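RagB/SusD family nutrient uptake outer membrane protein (Bacteroides thetaiotaomicron, PDB 7KV3) probably binds glucose-containing glycans at the cell surface as the SusD-type partner of an outer-membrane nutrient importer, and holds beta-D-glucopyranose units in this crystal structure. Local coordinates at residues Tyr67-Leu72 with Thr297-Leu302; Asp86-Asn91 with Thr366-Thr371; Ser304-Pro309 with Arg317-Cys322. One frame throughout, in Å; residues are numbered along the deposited sequence.

Contact 1 of 3, residues Tyr67-Leu72 with Thr297-Leu302; sequences YNPVNL and TALPTL. With BGC (beta-D-glucopyranose), chain B.
Pro69 and Leu299 bring the two backbones to a CA-CA distance of 6.8 Å, Pro69 in the N-cap position of helix 70-75 and Leu299 within helix 299-303. No hydrogen bond crosses between the segments, and the join is made by side chains. Leu302 divides its two methyls: CD2 lies over a face of the Tyr67 ring, offset toward the rim, in a CH-pi contact 4.1 Å from the ring centroid, while CD1 abuts Pro69 CG at 3.9 Å. The Tyr67 ring is also fixed at its far end, where OH donates to O4 of the chain B glucose at 2.7 Å with the acceptor in the ring plane. One buried tyrosine thus joins the hydrophobic interior to the sugar.

Leu299 works in the same forked way. Its CG is anti to the backbone N (chi1 180°), which carries the branches out to the helix that starts at Val70. CD1 presses on Leu72 CD1 at 3.4 Å, tighter than usual for two carbons, and CD2 sits against the Asn71 amide, 3.6 Å from ND2. That amide nitrogen gives its hydrogen bond to Gly459 O, so the leucine packs against a polar group already engaged. Thr297 OG1 accepts from Leu299 N at 3.0 Å, a capping bond ahead of the second helix.

The contact is fully buried. It sets helix 299-303 against helix 70-75, whose Val70 rests on Trp157 and Phe161 of helix 137-162, and whose Val70 and Asn71 both touch Leu400 of strand 400-404.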
loop_
_atom_site.group_PDB
_atom_site.type_symbol
_atom_site.label_atom_id
_atom_site.label_comp_id
_atom_site.label_asym_id
_atom_site.label_seq_id
_atom_site.Cartn_x
_atom_site.Cartn_y
_atom_site.Cartn_z
ATOM N N TYR A 67 0.662 3.043 -15.020
ATOM C CA TYR A 67 0.426 2.013 -13.976
ATOM C C TYR A 67 1.378 2.321 -12.815
ATOM O O TYR A 67 2.559 2.096 -12.971
ATOM C CB TYR A 67 0.705 0.613 -14.526
ATOM C CG TYR A 67 -0.037 0.239 -15.779
ATOM C CD1 TYR A 67 -1.333 -0.215 -15.711
ATOM C CD2 TYR A 67 0.563 0.287 -17.030
ATOM C CE1 TYR A 67 -2.040 -0.564 -16.846
ATOM C CE2 TYR A 67 -0.135 -0.044 -18.185
ATOM C CZ TYR A 67 -1.446 -0.466 -18.091
ATOM O OH TYR A 67 -2.178 -0.849 -19.180
ATOM N N ASN A 68 0.888 2.900 -11.723
ATOM C CA ASN A 68 1.715 3.216 -10.532
ATOM C C ASN A 68 1.038 2.636 -9.288
ATOM O O ASN A 68 0.819 3.360 -8.324
ATOM C CB ASN A 68 1.922 4.726 -10.383
ATOM C CG ASN A 68 2.767 5.402 -11.450
ATOM O OD1 ASN A 68 2.806 6.620 -11.491
ATOM N ND2 ASN A 68 3.483 4.663 -12.272
ATOM N N PRO A 69 0.687 1.325 -9.248
ATOM C CA PRO A 69 -0.004 0.754 -8.085
ATOM C C PRO A 69 0.914 0.967 -6.870
ATOM O O PRO A 69 2.041 0.573 -6.911
ATOM C CB PRO A 69 -0.228 -0.723 -8.398
ATOM C CG PRO A 69 0.749 -1.009 -9.556
ATOM C CD PRO A 69 1.037 0.309 -10.244
ATOM N N VAL A 70 0.430 1.669 -5.853
ATOM C CA VAL A 70 1.307 2.316 -4.848
ATOM C C VAL A 70 2.023 1.244 -4.002
ATOM O O VAL A 70 3.149 1.535 -3.542
ATOM C CB VAL A 70 0.500 3.292 -3.994
ATOM C CG1 VAL A 70 -0.660 2.593 -3.271
ATOM C CG2 VAL A 70 1.420 3.997 -3.018
ATOM N N ASN A 71 1.388 0.090 -3.750
ATOM C CA ASN A 71 1.989 -1.033 -2.986
ATOM C C ASN A 71 3.213 -1.549 -3.749
ATOM O O ASN A 71 4.296 -1.651 -3.118
ATOM C CB ASN A 71 0.973 -2.139 -2.681
ATOM C CG ASN A 71 0.261 -2.708 -3.890
ATOM O OD1 ASN A 71 -0.153 -1.970 -4.778
ATOM N ND2 ASN A 71 0.081 -4.025 -3.913
ATOM N N LEU A 72 3.089 -1.795 -5.061
ATOM C CA LEU A 72 4.206 -2.339 -5.885
ATOM C C LEU A 72 5.304 -1.295 -6.104
ATOM O O LEU A 72 6.454 -1.691 -6.135
ATOM C CB LEU A 72 3.685 -2.814 -7.239
ATOM C CG LEU A 72 2.665 -3.943 -7.228
ATOM C CD1 LEU A 72 2.404 -4.382 -8.659
ATOM C CD2 LEU A 72 3.117 -5.141 -6.407
ATOM N N THR A 297 -9.775 -2.607 -10.157
ATOM C CA THR A 297 -8.312 -2.347 -10.144
ATOM C C THR A 297 -7.681 -3.071 -11.326
ATOM O O THR A 297 -8.174 -4.151 -11.685
ATOM C CB THR A 297 -7.657 -2.714 -8.796
ATOM O OG1 THR A 297 -6.234 -2.617 -8.894
ATOM C CG2 THR A 297 -8.011 -4.096 -8.290
ATOM N N ALA A 298 -6.583 -2.510 -11.830
ATOM C CA ALA A 298 -5.682 -3.098 -12.846
ATOM C C ALA A 298 -4.674 -4.058 -12.223
ATOM O O ALA A 298 -4.063 -4.845 -12.990
ATOM C CB ALA A 298 -4.952 -1.986 -13.562
ATOM N N LEU A 299 -4.526 -4.052 -10.895
ATOM C CA LEU A 299 -3.397 -4.737 -10.218
ATOM C C LEU A 299 -3.321 -6.203 -10.612
ATOM O O LEU A 299 -2.249 -6.655 -10.986
ATOM C CB LEU A 299 -3.461 -4.552 -8.698
ATOM C CG LEU A 299 -2.339 -5.226 -7.914
ATOM C CD1 LEU A 299 -0.987 -4.833 -8.479
ATOM C CD2 LEU A 299 -2.416 -4.885 -6.430
ATOM N N PRO A 300 -4.366 -7.045 -10.479
ATOM C CA PRO A 300 -4.199 -8.459 -10.828
ATOM C C PRO A 300 -3.854 -8.741 -12.296
ATOM O O PRO A 300 -3.277 -9.779 -12.532
ATOM C CB PRO A 300 -5.568 -9.064 -10.516
ATOM C CG PRO A 300 -6.142 -8.124 -9.466
ATOM C CD PRO A 300 -5.715 -6.757 -9.955
ATOM N N THR A 301 -4.213 -7.863 -13.232
ATOM C CA THR A 301 -3.844 -8.012 -14.664
ATOM C C THR A 301 -2.329 -7.821 -14.778
ATOM O O THR A 301 -1.677 -8.617 -15.461
ATOM C CB THR A 301 -4.558 -7.000 -15.565
ATOM O OG1 THR A 301 -5.960 -7.174 -15.413
ATOM C CG2 THR A 301 -4.200 -7.167 -17.021
ATOM N N LEU A 302 -1.779 -6.834 -14.070
ATOM C CA LEU A 302 -0.328 -6.547 -14.123
ATOM C C LEU A 302 0.478 -7.788 -13.687
ATOM O O LEU A 302 1.484 -8.099 -14.362
ATOM C CB LEU A 302 -0.009 -5.331 -13.244
ATOM C CG LEU A 302 -0.440 -3.979 -13.795
ATOM C CD1 LEU A 302 -0.482 -2.936 -12.678
ATOM C CD2 LEU A 302 0.486 -3.527 -14.921
HETATM C C2 BGC B . -2.950 -2.361 -24.153
HETATM C C3 BGC B . -1.924 -2.315 -23.044
HETATM C C4 BGC B . -1.597 -0.874 -22.661
HETATM C C5 BGC B . -2.896 -0.118 -22.412
HETATM C C6 BGC B . -2.626 1.331 -22.053
HETATM C C1 BGC B . -4.192 -1.516 -23.799
HETATM O O2 BGC B . -3.433 -3.669 -24.291
HETATM O O3 BGC B . -0.712 -2.928 -23.436
HETATM O O4 BGC B . -0.778 -0.887 -21.490
HETATM O O5 BGC B . -3.757 -0.179 -23.555
HETATM O O6 BGC B . -2.056 2.034 -23.169
#

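Contact 2 of 3, residues Asp86-Asn91 with Thr366-Thr371; sequences DSKTDN and TRYQDT. With BGC (beta-D-glucopyranose), chain C.
Asp90 OD2 is shared by three groups: O4 of the chain C glucose donates to it at 2.7 Å, Asp86 N donates to its anti lone pair at 2.9 Å, and Arg367 NH1 stands 3.6 Å away in a long salt bridge. That last pairing is one of charge, because the oxygen lies well out of the guanidinium plane and no N-H points at it. The arginine points N-H groups at the sugar instead. NH1 donates to O4 at 2.9 Å, and NH2 to O3 at 2.8 Å along a nearly straight path (167°), with this edge of the guanidinium turned to the glucose. The other Asp90 oxygen, OD1, accepts from O6 at 2.6 Å, leaving the carboxylate spanning two hydroxyls of the same ring.

Arg367 reaches this place on a chain extended from CG to NE. The backbone of Asp86 covers one face of its guanidinium, Tyr306 makes a cation-pi contact with it, and NH1 also donates to Trp319 O, so its orientation is well constrained. A leucine here would probably leave the sugar O3 without this donor and the Asp90 carboxylate without its nearby positive charge.

Farther from the sugar, Tyr368 has CG anti to its N (chi1 -178°), which brings the ring against Ser87 and Lys88 at the start of the type I turn from Ser87 to Asp90, its OH 3.4 Å from Lys88 CG. Within that turn Ser87 OG accepts from Thr89 N at 3.1 Å, an ST turn.

An arginine binding two adjacent hydroxyls beside an aspartate that bridges O4 and O6 is an arrangement familiar from lectins and other sugar-binding sites.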
loop_
_atom_site.group_PDB
_atom_site.type_symbol
_atom_site.label_atom_id
_atom_site.label_comp_id
_atom_site.label_asym_id
_atom_site.label_seq_id
_atom_site.Cartn_x
_atom_site.Cartn_y
_atom_site.Cartn_z
ATOM N N ASP A 86 7.565 -7.767 -20.219
ATOM C CA ASP A 86 8.192 -8.328 -21.444
ATOM C C ASP A 86 9.715 -8.225 -21.349
ATOM O O ASP A 86 10.381 -9.137 -21.819
ATOM C CB ASP A 86 7.687 -7.666 -22.719
ATOM C CG ASP A 86 8.456 -8.146 -23.943
ATOM O OD1 ASP A 86 8.231 -9.304 -24.352
ATOM O OD2 ASP A 86 9.328 -7.384 -24.422
ATOM N N SER A 87 10.248 -7.168 -20.740
ATOM C CA SER A 87 11.705 -6.905 -20.651
ATOM C C SER A 87 11.925 -5.721 -19.716
ATOM O O SER A 87 10.933 -5.212 -19.178
ATOM C CB SER A 87 12.280 -6.592 -22.017
ATOM O OG SER A 87 11.883 -5.280 -22.398
ATOM N N LYS A 88 13.156 -5.213 -19.654
ATOM C CA LYS A 88 13.521 -4.036 -18.826
ATOM C C LYS A 88 12.933 -2.742 -19.407
ATOM O O LYS A 88 13.006 -1.729 -18.707
ATOM C CB LYS A 88 15.038 -3.889 -18.723
ATOM C CG LYS A 88 15.783 -5.067 -18.122
ATOM C CD LYS A 88 17.291 -4.938 -18.282
ATOM C CE LYS A 88 17.880 -3.945 -17.304
ATOM N NZ LYS A 88 19.361 -3.958 -17.345
ATOM N N THR A 89 12.391 -2.738 -20.626
ATOM C CA THR A 89 11.798 -1.521 -21.228
ATOM C C THR A 89 10.273 -1.573 -21.103
ATOM O O THR A 89 9.633 -0.545 -21.438
ATOM C CB THR A 89 12.283 -1.311 -22.669
ATOM O OG1 THR A 89 11.770 -2.339 -23.514
ATOM C CG2 THR A 89 13.792 -1.283 -22.766
ATOM N N ASP A 90 9.706 -2.677 -20.592
ATOM C CA ASP A 90 8.248 -2.751 -20.300
ATOM C C ASP A 90 7.997 -2.110 -18.919
ATOM O O ASP A 90 8.481 -2.657 -17.930
ATOM C CB ASP A 90 7.771 -4.204 -20.430
ATOM C CG ASP A 90 6.272 -4.339 -20.623
ATOM O OD1 ASP A 90 5.584 -3.278 -20.668
ATOM O OD2 ASP A 90 5.780 -5.497 -20.658
ATOM N N ASN A 91 7.253 -1.002 -18.840
ATOM C CA ASN A 91 7.153 -0.152 -17.615
ATOM C C ASN A 91 8.592 0.147 -17.155
ATOM O O ASN A 91 8.942 -0.191 -16.026
ATOM C CB ASN A 91 6.304 -0.793 -16.501
ATOM C CG ASN A 91 4.804 -0.667 -16.707
ATOM O OD1 ASN A 91 4.315 0.370 -17.168
ATOM N ND2 ASN A 91 4.052 -1.693 -16.325
ATOM N N THR A 366 6.334 -17.693 -20.044
ATOM C CA THR A 366 7.337 -17.124 -19.127
ATOM C C THR A 366 7.734 -15.772 -19.718
ATOM O O THR A 366 7.919 -15.699 -20.935
ATOM C CB THR A 366 8.512 -18.089 -18.914
ATOM O OG1 THR A 366 9.178 -18.312 -20.161
ATOM C CG2 THR A 366 8.074 -19.422 -18.341
ATOM N N ARG A 367 7.761 -14.739 -18.885
ATOM C CA ARG A 367 8.236 -13.389 -19.259
ATOM C C ARG A 367 9.537 -13.137 -18.494
ATOM O O ARG A 367 10.059 -14.052 -17.904
ATOM C CB ARG A 367 7.103 -12.368 -19.033
ATOM C CG ARG A 367 6.326 -12.040 -20.310
ATOM C CD ARG A 367 5.326 -10.910 -20.136
ATOM N NE ARG A 367 4.947 -10.327 -21.416
ATOM C CZ ARG A 367 4.258 -9.200 -21.565
ATOM N NH1 ARG A 367 3.828 -8.540 -20.504
ATOM N NH2 ARG A 367 3.974 -8.744 -22.776
ATOM N N TYR A 368 9.993 -11.898 -18.464
ATOM C CA TYR A 368 11.279 -11.477 -17.864
ATOM C C TYR A 368 11.269 -11.745 -16.352
ATOM O O TYR A 368 10.250 -11.427 -15.667
ATOM C CB TYR A 368 11.510 -10.017 -18.261
ATOM C CG TYR A 368 12.806 -9.455 -17.767
ATOM C CD1 TYR A 368 13.995 -10.073 -18.090
ATOM C CD2 TYR A 368 12.837 -8.291 -17.010
ATOM C CE1 TYR A 368 15.200 -9.560 -17.640
ATOM C CE2 TYR A 368 14.038 -7.749 -16.578
ATOM C CZ TYR A 368 15.224 -8.392 -16.894
ATOM O OH TYR A 368 16.422 -7.908 -16.460
ATOM N N GLN A 369 12.363 -12.350 -15.853
ATOM C CA GLN A 369 12.602 -12.616 -14.407
ATOM C C GLN A 369 11.582 -13.638 -13.873
ATOM O O GLN A 369 11.382 -13.700 -12.642
ATOM C CB GLN A 369 12.592 -11.300 -13.629
ATOM C CG GLN A 369 13.641 -10.323 -14.140
ATOM C CD GLN A 369 13.582 -8.959 -13.500
ATOM O OE1 GLN A 369 12.503 -8.419 -13.270
ATOM N NE2 GLN A 369 14.742 -8.377 -13.232
ATOM N N ASP A 370 11.010 -14.459 -14.749
ATOM C CA ASP A 370 10.087 -15.552 -14.369
ATOM C C ASP A 370 10.775 -16.433 -13.327
ATOM O O ASP A 370 11.988 -16.691 -13.481
ATOM C CB ASP A 370 9.733 -16.448 -15.560
ATOM C CG ASP A 370 8.762 -17.547 -15.183
ATOM O OD1 ASP A 370 7.576 -17.205 -14.901
ATOM O OD2 ASP A 370 9.208 -18.716 -15.123
ATOM N N THR A 371 10.033 -16.875 -12.314
ATOM C CA THR A 371 10.526 -17.792 -11.251
ATOM C C THR A 371 9.609 -19.008 -11.157
ATOM O O THR A 371 10.004 -19.942 -10.493
ATOM C CB THR A 371 10.542 -17.079 -9.887
ATOM O OG1 THR A 371 9.213 -16.608 -9.578
ATOM C CG2 THR A 371 11.529 -15.932 -9.884
HETATM C C2 BGC C . 0.861 -4.714 -23.538
HETATM C C3 BGC C . 1.662 -5.652 -22.647
HETATM C C4 BGC C . 2.379 -4.829 -21.605
HETATM C C5 BGC C . 1.368 -3.955 -20.834
HETATM C C6 BGC C . 2.006 -3.031 -19.779
HETATM C C1 BGC C . -0.089 -3.865 -22.720
HETATM O O2 BGC C . 0.032 -5.472 -24.406
HETATM O O3 BGC C . 2.556 -6.403 -23.482
HETATM O O4 BGC C . 3.054 -5.726 -20.743
HETATM O O5 BGC C . 0.660 -3.143 -21.774
HETATM O O6 BGC C . 3.188 -2.410 -20.277
#

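Contact 3 of 3, residues Ser304-Pro309 with Arg317-Cys322; sequences SPYIWP and RGWGFC. With BGC (beta-D-glucopyranose), chain C.
Trp319 meets Tyr306 across the contact and turns its indole to the chain C glucose; from CB outward nearly every atom has a neighbour. CB lies 3.9 Å from the sugar O4, and CG is much the same distance from it. On the pyrrole side, CD1 faces Tyr306 CD1 at 4.4 Å, the tyrosine atom near the plane of the indole edge. The benzene side belongs to the sugar: C5 sits over this face, offset toward the rim and 3.6 Å from CE3, with C6 near CE3 and CZ3. C1 comes over CE2 and CZ2, and CH2, the far corner, comes near C1 and O5. With CG anti to the carbonyl carbon (chi1 -65°), the indole is laid against the glucose. Phe321 adds a ring edge, its CE2 3.7 Å from O4.

Behind these rings the backbones are pinned together. Gly320 N donates to Ser304 O at 2.8 Å, nearly along the C=O axis, and Gly318 N donates to Pro305 O at 2.9 Å from above the carbonyl plane. Tyr306 CA adds a CA-H...O contact to Gly318 O, and a water joins that same oxygen to Ile307 N. Gly318 sits so close to 304-309 that a CB on it would run into Ser304 N.

Both segments lie in the loop between helices 299-303 and 326-330. Trp319 leans on Thr301 and Leu302 of the first of these, and at the other end Trp308 packs on Ala346, Val349 and Leu350 of helix 346-356 and meets Trp344 of strand 343-345 edge-to-face.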
loop_
_atom_site.group_PDB
_atom_site.type_symbol
_atom_site.label_atom_id
_atom_site.label_comp_id
_atom_site.label_asym_id
_atom_site.label_seq_id
_atom_site.Cartn_x
_atom_site.Cartn_y
_atom_site.Cartn_z
ATOM N N SER A 304 -0.319 -11.200 -12.854
ATOM C CA SER A 304 -0.691 -12.610 -13.092
ATOM C C SER A 304 0.061 -13.135 -14.318
ATOM O O SER A 304 0.618 -12.347 -15.089
ATOM C CB SER A 304 -2.177 -12.723 -13.141
ATOM O OG SER A 304 -2.707 -12.302 -11.874
ATOM N N PRO A 305 0.218 -14.472 -14.454
ATOM C CA PRO A 305 1.087 -15.072 -15.483
ATOM C C PRO A 305 0.606 -14.820 -16.922
ATOM O O PRO A 305 -0.587 -14.854 -17.148
ATOM C CB PRO A 305 1.051 -16.584 -15.211
ATOM C CG PRO A 305 0.378 -16.744 -13.859
ATOM C CD PRO A 305 -0.409 -15.480 -13.593
ATOM N N TYR A 306 1.526 -14.513 -17.830
ATOM C CA TYR A 306 1.229 -14.131 -19.238
ATOM C C TYR A 306 0.702 -15.356 -19.986
ATOM O O TYR A 306 1.332 -16.389 -20.028
ATOM C CB TYR A 306 2.450 -13.485 -19.894
ATOM C CG TYR A 306 2.237 -12.879 -21.264
ATOM C CD1 TYR A 306 1.316 -11.871 -21.476
ATOM C CD2 TYR A 306 3.006 -13.285 -22.349
ATOM C CE1 TYR A 306 1.167 -11.278 -22.723
ATOM C CE2 TYR A 306 2.855 -12.719 -23.600
ATOM C CZ TYR A 306 1.933 -11.709 -23.787
ATOM O OH TYR A 306 1.741 -11.179 -25.024
ATOM N N ILE A 307 -0.500 -15.252 -20.522
ATOM C CA ILE A 307 -1.169 -16.332 -21.309
ATOM C C ILE A 307 -1.248 -17.592 -20.452
ATOM O O ILE A 307 -1.121 -18.698 -20.966
ATOM C CB ILE A 307 -0.498 -16.555 -22.678
ATOM C CG1 ILE A 307 -0.175 -15.219 -23.349
ATOM C CG2 ILE A 307 -1.401 -17.391 -23.572
ATOM C CD1 ILE A 307 0.622 -15.318 -24.632
ATOM N N TRP A 308 -1.550 -17.405 -19.174
ATOM C CA TRP A 308 -2.131 -18.461 -18.317
ATOM C C TRP A 308 -3.424 -18.974 -18.961
ATOM O O TRP A 308 -4.221 -18.195 -19.484
ATOM C CB TRP A 308 -2.379 -17.914 -16.899
ATOM C CG TRP A 308 -2.901 -18.954 -15.963
ATOM C CD1 TRP A 308 -4.204 -19.196 -15.645
ATOM C CD2 TRP A 308 -2.123 -19.944 -15.277
ATOM N NE1 TRP A 308 -4.286 -20.264 -14.795
ATOM C CE2 TRP A 308 -3.028 -20.736 -14.541
ATOM C CE3 TRP A 308 -0.753 -20.227 -15.201
ATOM C CZ2 TRP A 308 -2.612 -21.797 -13.743
ATOM C CZ3 TRP A 308 -0.344 -21.272 -14.400
ATOM C CH2 TRP A 308 -1.263 -22.056 -13.695
ATOM N N PRO A 309 -3.677 -20.295 -18.916
ATOM C CA PRO A 309 -4.961 -20.860 -19.336
ATOM C C PRO A 309 -6.086 -20.571 -18.330
ATOM O O PRO A 309 -6.217 -21.315 -17.342
ATOM C CB PRO A 309 -4.675 -22.358 -19.399
ATOM C CG PRO A 309 -3.590 -22.563 -18.383
ATOM C CD PRO A 309 -2.739 -21.318 -18.422
ATOM N N ARG A 317 -5.185 -14.926 -16.369
ATOM C CA ARG A 317 -3.901 -14.482 -16.952
ATOM C C ARG A 317 -3.646 -13.004 -16.641
ATOM O O ARG A 317 -4.572 -12.282 -16.293
ATOM C CB ARG A 317 -3.938 -14.700 -18.459
ATOM C CG ARG A 317 -4.915 -13.802 -19.196
ATOM C CD ARG A 317 -5.043 -14.367 -20.604
ATOM N NE ARG A 317 -6.096 -13.726 -21.368
ATOM C CZ ARG A 317 -7.225 -14.311 -21.738
ATOM N NH1 ARG A 317 -7.468 -15.575 -21.424
ATOM N NH2 ARG A 317 -8.097 -13.626 -22.460
ATOM N N GLY A 318 -2.405 -12.579 -16.801
ATOM C CA GLY A 318 -2.008 -11.169 -16.715
ATOM C C GLY A 318 -0.804 -10.905 -17.571
ATOM O O GLY A 318 -0.649 -11.590 -18.601
ATOM N N TRP A 319 0.011 -9.937 -17.170
ATOM C CA TRP A 319 1.161 -9.470 -17.978
ATOM C C TRP A 319 2.500 -9.892 -17.352
ATOM O O TRP A 319 3.533 -9.456 -17.850
ATOM C CB TRP A 319 1.040 -7.962 -18.223
ATOM C CG TRP A 319 -0.142 -7.540 -19.061
ATOM C CD1 TRP A 319 -0.750 -8.232 -20.069
ATOM C CD2 TRP A 319 -0.851 -6.294 -18.979
ATOM N NE1 TRP A 319 -1.793 -7.508 -20.594
ATOM C CE2 TRP A 319 -1.871 -6.313 -19.957
ATOM C CE3 TRP A 319 -0.715 -5.163 -18.181
ATOM C CZ2 TRP A 319 -2.758 -5.260 -20.146
ATOM C CZ3 TRP A 319 -1.571 -4.102 -18.386
ATOM C CH2 TRP A 319 -2.576 -4.155 -19.352
ATOM N N GLY A 320 2.505 -10.762 -16.346
ATOM C CA GLY A 320 3.747 -11.293 -15.749
ATOM C C GLY A 320 4.649 -10.251 -15.098
ATOM O O GLY A 320 5.893 -10.424 -15.134
ATOM N N PHE A 321 4.097 -9.198 -14.503
ATOM C CA PHE A 321 4.885 -8.270 -13.662
ATOM C C PHE A 321 4.965 -8.837 -12.238
ATOM O O PHE A 321 4.125 -9.660 -11.863
ATOM C CB PHE A 321 4.309 -6.854 -13.681
ATOM C CG PHE A 321 4.579 -6.093 -14.955
ATOM C CD1 PHE A 321 5.751 -5.367 -15.120
ATOM C CD2 PHE A 321 3.656 -6.087 -15.978
ATOM C CE1 PHE A 321 5.988 -4.656 -16.291
ATOM C CE2 PHE A 321 3.876 -5.361 -17.141
ATOM C CZ PHE A 321 5.053 -4.657 -17.300
ATOM N N CYS A 322 5.994 -8.413 -11.504
ATOM C CA CYS A 322 6.266 -8.761 -10.081
ATOM C C CYS A 322 6.140 -10.261 -9.840
ATOM O O CYS A 322 5.359 -10.696 -8.996
ATOM C CB CYS A 322 5.365 -7.934 -9.173
ATOM S SG CYS A 322 5.728 -6.183 -9.410
HETATM C C2 BGC C . 0.861 -4.714 -23.538
HETATM C C3 BGC C . 1.662 -5.652 -22.647
HETATM C C4 BGC C . 2.379 -4.829 -21.605
HETATM C C5 BGC C . 1.368 -3.955 -20.834
HETATM C C6 BGC C . 2.006 -3.031 -19.779
HETATM C C1 BGC C . -0.089 -3.865 -22.720
HETATM O O2 BGC C . 0.032 -5.472 -24.406
HETATM O O3 BGC C . 2.556 -6.403 -23.482
HETATM O O4 BGC C . 3.054 -5.726 -20.743
HETATM O O5 BGC C . 0.660 -3.143 -21.774
HETATM O O6 BGC C . 3.188 -2.410 -20.277
HETATM O O HOH W 1 -2.046 -12.781 -20.632
#

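The three contacts adjoin one another beneath and beside the bound glucose units. Contacts 2 and 3, with centres 11 Å apart, share the chain C glucose: contact 2 takes its hydroxyls and contact 3 lies under its ring. Contact 1, about 13 Å from contact 3 between centres, reaches the neighbouring chain B unit from the interior. Two probable backbone bonds tie it to 317-322, Thr301 O to Trp319 N at 2.7 Å and Leu302 O to Phe321 N at 2.8 Å, and Tyr67 OH packs 3.3 Å from Trp319 CH2. Asn91 ND2 lies 3.3 Å from Phe321 CZ, and Arg367 NH1 probably bonds to Trp319 O at 2.8 Å, joining contacts 2 and 3.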